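Local coordinates for protein GTP pyrophosphokinase (Chlorobaculum tepidum, PDB 3IBW) that is the ACT domain of a GTP pyrophosphokinase, an enzyme of (p)ppGpp synthesis, and probably serves as a regulatory, dimer-forming module, at residues A6-V11 with F73-L78; N32-V37 with M50-N55. The protein carries 1 engineered substitution. All blocks are in the same frame, centred on the assembly; numbering follows the deposited sequence.

Contact 1: A6-V11 with F73-L78; sequences AGIRIV and FTVERL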
loop_
_atom_site.group_PDB
_atom_site.type_symbol
_atom_site.label_atom_id
_atom_site.label_comp_id
_atom_site.label_asym_id
_atom_site.label_seq_id
_atom_site.Cartn_x
_atom_site.Cartn_y
_atom_site.Cartn_z
ATOM N N ALA A 6 9.665 12.667 -0.452
ATOM C CA ALA A 6 10.779 11.735 -0.333
ATOM C C ALA A 6 10.367 10.357 -0.850
ATOM O O ALA A 6 9.185 10.003 -0.839
ATOM C CB ALA A 6 11.234 11.621 1.116
ATOM N N GLY A 7 11.352 9.588 -1.305
ATOM C CA GLY A 7 11.088 8.256 -1.814
ATOM C C GLY A 7 11.794 7.203 -0.981
ATOM O O GLY A 7 12.902 7.434 -0.487
ATOM N N ILE A 8 11.150 6.049 -0.822
ATOM C CA ILE A 8 11.708 4.934 -0.055
ATOM C C ILE A 8 11.504 3.650 -0.860
ATOM O O ILE A 8 10.420 3.417 -1.395
ATOM C CB ILE A 8 10.975 4.715 1.301
ATOM C CG1 ILE A 8 11.069 5.958 2.186
ATOM C CG2 ILE A 8 11.572 3.507 2.024
ATOM C CD1 ILE A 8 10.261 5.832 3.469
ATOM N N ARG A 9 12.540 2.824 -0.950
ATOM C CA ARG A 9 12.424 1.560 -1.662
ATOM C C ARG A 9 12.669 0.414 -0.692
ATOM O O ARG A 9 13.678 0.394 0.017
ATOM C CB ARG A 9 13.427 1.475 -2.812
ATOM C CG ARG A 9 13.478 0.096 -3.473
ATOM C CD ARG A 9 14.209 0.165 -4.800
ATOM N NE ARG A 9 14.458 -1.145 -5.398
ATOM C CZ ARG A 9 13.606 -1.797 -6.182
ATOM N NH1 ARG A 9 12.419 -1.275 -6.462
ATOM N NH2 ARG A 9 13.956 -2.960 -6.716
ATOM N N ILE A 10 11.736 -0.533 -0.667
ATOM C CA ILE A 10 11.832 -1.698 0.205
ATOM C C ILE A 10 11.852 -2.959 -0.654
ATOM O O ILE A 10 11.092 -3.073 -1.616
ATOM C CB ILE A 10 10.607 -1.799 1.155
ATOM C CG1 ILE A 10 10.450 -0.501 1.946
ATOM C CG2 ILE A 10 10.755 -2.992 2.108
ATOM C CD1 ILE A 10 9.261 0.329 1.506
ATOM N N VAL A 11 12.734 -3.894 -0.315
ATOM C CA VAL A 11 12.818 -5.167 -1.025
ATOM C C VAL A 11 12.833 -6.223 0.087
ATOM O O VAL A 11 13.584 -6.105 1.061
ATOM C CB VAL A 11 14.102 -5.271 -1.895
ATOM C CG1 VAL A 11 14.099 -6.607 -2.653
ATOM C CG2 VAL A 11 14.168 -4.101 -2.881
ATOM N N PHE A 73 14.793 -7.267 3.241
ATOM C CA PHE A 73 16.218 -7.344 2.931
ATOM C C PHE A 73 16.887 -5.977 2.967
ATOM O O PHE A 73 17.914 -5.805 3.621
ATOM C CB PHE A 73 16.448 -7.969 1.554
ATOM C CG PHE A 73 15.955 -9.381 1.446
ATOM C CD1 PHE A 73 16.216 -10.298 2.458
ATOM C CD2 PHE A 73 15.234 -9.796 0.335
ATOM C CE1 PHE A 73 15.763 -11.611 2.365
ATOM C CE2 PHE A 73 14.774 -11.109 0.235
ATOM C CZ PHE A 73 15.039 -12.015 1.253
ATOM N N THR A 74 16.293 -5.002 2.282
ATOM C CA THR A 74 16.852 -3.654 2.226
ATOM C C THR A 74 15.784 -2.561 2.246
ATOM O O THR A 74 14.651 -2.776 1.823
ATOM C CB THR A 74 17.679 -3.432 0.911
ATOM O OG1 THR A 74 16.822 -3.586 -0.231
ATOM C CG2 THR A 74 18.832 -4.435 0.803
ATOM N N VAL A 75 16.162 -1.395 2.761
ATOM C CA VAL A 75 15.301 -0.219 2.779
ATOM C C VAL A 75 16.284 0.914 2.469
ATOM O O VAL A 75 17.287 1.088 3.167
ATOM C CB VAL A 75 14.636 0.045 4.148
ATOM C CG1 VAL A 75 13.785 1.319 4.062
ATOM C CG2 VAL A 75 13.768 -1.141 4.539
ATOM N N GLU A 76 16.010 1.669 1.415
ATOM C CA GLU A 76 16.888 2.767 1.029
ATOM C C GLU A 76 16.053 3.953 0.591
ATOM O O GLU A 76 14.898 3.795 0.188
ATOM C CB GLU A 76 17.801 2.340 -0.137
ATOM C CG GLU A 76 17.093 2.273 -1.497
ATOM C CD GLU A 76 17.789 1.368 -2.515
ATOM O OE1 GLU A 76 18.622 1.864 -3.305
ATOM O OE2 GLU A 76 17.507 0.150 -2.505
ATOM N N ARG A 77 16.630 5.143 0.695
ATOM C CA ARG A 77 15.946 6.344 0.248
ATOM C C ARG A 77 16.169 6.454 -1.269
ATOM O O ARG A 77 17.278 6.248 -1.771
ATOM C CB ARG A 77 16.526 7.579 0.925
ATOM C CG ARG A 77 15.852 8.862 0.499
ATOM C CD ARG A 77 16.389 10.014 1.306
ATOM N NE ARG A 77 15.891 11.283 0.802
ATOM C CZ ARG A 77 16.169 12.455 1.352
ATOM N NH1 ARG A 77 16.943 12.510 2.427
ATOM N NH2 ARG A 77 15.689 13.570 0.815
ATOM N N LEU A 78 15.102 6.782 -1.989
ATOM C CA LEU A 78 15.146 6.938 -3.441
ATOM C C LEU A 78 15.383 8.393 -3.814
ATOM O O LEU A 78 14.986 9.294 -3.075
ATOM C CB LEU A 78 13.809 6.525 -4.062
ATOM C CG LEU A 78 13.437 5.047 -4.170
ATOM C CD1 LEU A 78 12.035 4.915 -4.749
ATOM C CD2 LEU A 78 14.454 4.335 -5.059
HETATM O O HOH W 1 13.866 11.060 -1.382
HETATM O O HOH W 2 15.753 -1.135 -0.863
HETATM O O HOH W 3 16.905 -1.619 -4.052
#
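Strands A6-V11 and F73-L78 run antiparallel, 149° between their N-to-C directions, and pair R9 with E76 and V11 with T74 as hydrogen-bonded pairs. They are the first and last strands of the ACT fold, a βαββαβ sandwich with a four-stranded sheet. At R9 the ladder is regular: R9 N gives a bond of 2.8 Å to E76 O, and E76 N returns one to R9 O. A classic beta bulge sits at the V11 end. There F73 N and T74 N both donate to V11 O, F73 N at 2.8 Å.

I8, I10 and V75 share the face of the sheet that helix 56-67 covers. I8 and V75 lie side by side, with I8 CG2 3.7 Å from V75 CG1. L59 and M63 of the helix pack on I8, which is buried.

The other face carries R9, V11, T74, E76 and L78. R9 is stretched out, with CG anti to the backbone N (chi1 172°), and its aliphatic part lies against L78, R9 CB to L78 CD2 3.8 Å. This extension takes NH1 to N48 of strand 44-53, its hydrogen-bond partner. E76 runs alongside R9, the carboxylate turned 71° from the guanidinium plane. Their opposite charges come near without a salt bridge, R9 NE being 4.4 Å from E76 OE2. One water takes a bond from R9 NE in the guanidinium plane. A second water donates to R9 O and E76 OE2 and accepts from T74 OG1. The T74 hydroxyl oxygen also rests against V11, with OG1 3.6 Å from V11 CB. At the G7 end, a third water accepts from G7 N and R77 NE and donates to L78 O, 2.7 Å from the water oxygen.

Contact 2: N32-V37 with M50-N55; sequences NIRTIV and MIFVKN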
loop_
_atom_site.group_PDB
_atom_site.type_symbol
_atom_site.label_atom_id
_atom_site.label_comp_id
_atom_site.label_asym_id
_atom_site.label_seq_id
_atom_site.Cartn_x
_atom_site.Cartn_y
_atom_site.Cartn_z
ATOM N N ASN A 32 1.818 11.653 4.761
ATOM C CA ASN A 32 0.978 11.777 3.577
ATOM C C ASN A 32 1.574 10.927 2.462
ATOM O O ASN A 32 2.632 11.254 1.936
ATOM C CB ASN A 32 0.946 13.249 3.159
ATOM C CG ASN A 32 0.079 13.502 1.947
ATOM O OD1 ASN A 32 -0.636 12.617 1.476
ATOM N ND2 ASN A 32 0.142 14.724 1.431
ATOM N N ILE A 33 0.898 9.843 2.101
ATOM C CA ILE A 33 1.393 8.961 1.049
ATOM C C ILE A 33 0.989 9.499 -0.313
ATOM O O ILE A 33 -0.175 9.843 -0.536
ATOM C CB ILE A 33 0.841 7.517 1.234
ATOM C CG1 ILE A 33 1.345 6.938 2.563
ATOM C CG2 ILE A 33 1.261 6.635 0.055
ATOM C CD1 ILE A 33 0.561 5.717 3.033
ATOM N N ARG A 34 1.960 9.585 -1.219
ATOM C CA ARG A 34 1.694 10.067 -2.564
ATOM C C ARG A 34 1.600 8.941 -3.585
ATOM O O ARG A 34 0.689 8.925 -4.411
ATOM C CB ARG A 34 2.775 11.058 -3.008
ATOM C CG ARG A 34 2.972 12.201 -2.034
ATOM C CD ARG A 34 1.638 12.608 -1.410
ATOM N NE ARG A 34 0.799 13.376 -2.322
ATOM C CZ ARG A 34 -0.516 13.506 -2.187
ATOM N NH1 ARG A 34 -1.143 12.913 -1.178
ATOM N NH2 ARG A 34 -1.205 14.226 -3.062
ATOM N N THR A 35 2.525 7.987 -3.514
ATOM C CA THR A 35 2.543 6.883 -4.464
ATOM C C THR A 35 3.049 5.594 -3.833
ATOM O O THR A 35 3.910 5.619 -2.956
ATOM C CB THR A 35 3.506 7.201 -5.660
ATOM O OG1 THR A 35 3.118 8.425 -6.295
ATOM C CG2 THR A 35 3.498 6.085 -6.692
ATOM N N ILE A 36 2.479 4.474 -4.260
ATOM C CA ILE A 36 2.955 3.171 -3.824
ATOM C C ILE A 36 2.953 2.290 -5.066
ATOM O O ILE A 36 1.935 2.194 -5.760
ATOM C CB ILE A 36 2.061 2.463 -2.777
ATOM C CG1 ILE A 36 2.113 3.212 -1.449
ATOM C CG2 ILE A 36 2.541 0.998 -2.600
ATOM C CD1 ILE A 36 1.114 2.687 -0.416
ATOM N N VAL A 37 4.100 1.693 -5.381
ATOM C CA VAL A 37 4.182 0.748 -6.489
ATOM C C VAL A 37 4.806 -0.500 -5.859
ATOM O O VAL A 37 6.009 -0.539 -5.589
ATOM C CB VAL A 37 5.054 1.235 -7.651
ATOM C CG1 VAL A 37 5.188 0.108 -8.688
ATOM C CG2 VAL A 37 4.408 2.472 -8.286
HETATM N N MSE A 50 6.378 6.899 -2.250
HETATM C CA MSE A 50 6.663 8.334 -2.278
HETATM C C MSE A 50 5.741 8.915 -1.216
HETATM O O MSE A 50 4.529 8.686 -1.234
HETATM C CB MSE A 50 6.333 8.965 -3.631
HETATM C CG MSE A 50 7.140 8.413 -4.787
HETATM SE SE MSE A 50 9.014 8.851 -4.679
HETATM C CE MSE A 50 8.880 10.702 -4.114
ATOM N N ILE A 51 6.319 9.679 -0.299
ATOM C CA ILE A 51 5.563 10.273 0.793
ATOM C C ILE A 51 5.999 11.709 1.030
ATOM O O ILE A 51 7.090 12.102 0.604
ATOM C CB ILE A 51 5.825 9.519 2.135
ATOM C CG1 ILE A 51 7.332 9.535 2.462
ATOM C CG2 ILE A 51 5.329 8.088 2.057
ATOM C CD1 ILE A 51 7.659 9.054 3.867
ATOM N N PHE A 52 5.132 12.488 1.677
ATOM C CA PHE A 52 5.468 13.856 2.069
ATOM C C PHE A 52 5.824 13.680 3.550
ATOM O O PHE A 52 5.036 13.147 4.341
ATOM C CB PHE A 52 4.292 14.814 1.883
ATOM C CG PHE A 52 4.177 15.329 0.488
ATOM C CD1 PHE A 52 5.113 16.223 -0.020
ATOM C CD2 PHE A 52 3.149 14.909 -0.329
ATOM C CE1 PHE A 52 5.024 16.674 -1.333
ATOM C CE2 PHE A 52 3.055 15.353 -1.647
ATOM C CZ PHE A 52 3.985 16.241 -2.144
ATOM N N VAL A 53 7.018 14.132 3.919
ATOM C CA VAL A 53 7.505 13.968 5.277
ATOM C C VAL A 53 8.060 15.268 5.842
ATOM O O VAL A 53 8.538 16.127 5.105
ATOM C CB VAL A 53 8.567 12.818 5.291
ATOM C CG1 VAL A 53 9.757 13.194 4.440
ATOM C CG2 VAL A 53 8.977 12.487 6.698
ATOM N N LYS A 54 7.977 15.390 7.161
ATOM C CA LYS A 54 8.419 16.575 7.891
ATOM C C LYS A 54 9.856 17.006 7.673
ATOM O O LYS A 54 10.136 18.156 7.332
ATOM C CB LYS A 54 8.199 16.351 9.389
ATOM C CG LYS A 54 8.527 17.538 10.276
ATOM C CD LYS A 54 8.110 17.288 11.725
ATOM C CE LYS A 54 9.057 16.335 12.437
ATOM N NZ LYS A 54 8.928 16.441 13.923
ATOM N N ASN A 55 10.769 16.071 7.887
ATOM C CA ASN A 55 12.187 16.353 7.745
ATOM C C ASN A 55 12.954 15.049 7.596
ATOM O O ASN A 55 12.354 13.973 7.597
ATOM C CB ASN A 55 12.702 17.142 8.968
ATOM C CG ASN A 55 12.419 16.439 10.298
ATOM O OD1 ASN A 55 12.383 15.213 10.371
ATOM N ND2 ASN A 55 12.231 17.224 11.358
#
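R34 and T35 both face M50, a selenomethionine in this crystal, across strands N32-V37 and M50-V53. M50 O takes two bonds, from R34 N at 2.7 Å and from T35 N at 3.1 Å. Both donors come from the same face of the carbonyl plane. M50 N is satisfied in turn by T35 O at 2.9 Å. Further along, F52 N gives a fairly straight bond to N32 O, 2.8 Å long with 166° at the hydrogen.

The R34 chain bends at chi2 and chi3, which folds it back toward N32. NH1 makes a weak bond to N32 OD1. Its stronger partner is D14 of the second subunit, in a salt bridge. N32 lies beside F52, its amide 34° from the ring plane and ND2 3.5 Å from F52 CD2. On the opposite face, I33 CG1 meets I51 CG2 at 4.2 Å, and L62 of helix 56-67 packs on I51. T35 and I36 pair with a strand of the second subunit. This is a classic beta bulge in the hairpin of strands 32-41 and 44-53 of an ACT domain, at the edge where the sheet continues into the second subunit.

How the contacts relate
The two contacts lie in one antiparallel sheet, their centres about 12 Å apart. Across the sheet the strands come in the order 32-41, 44-53, 4-13, 72-78. Contact 1 joins the last two and contact 2 the first two. Strands 4-13 and 44-53 are neighbours, so the contacts meet directly: A6 N is 2.8 Å from I51 O, a probable hydrogen bond, and M50 SE packs on G7 CA. Along the chain, contact 2 is nested inside the loop closed by contact 1. Helix 56-67 packs under both. Contact 1 pairs the first and last strands of the domain, while contact 2 lies at the edge that meets the second subunit.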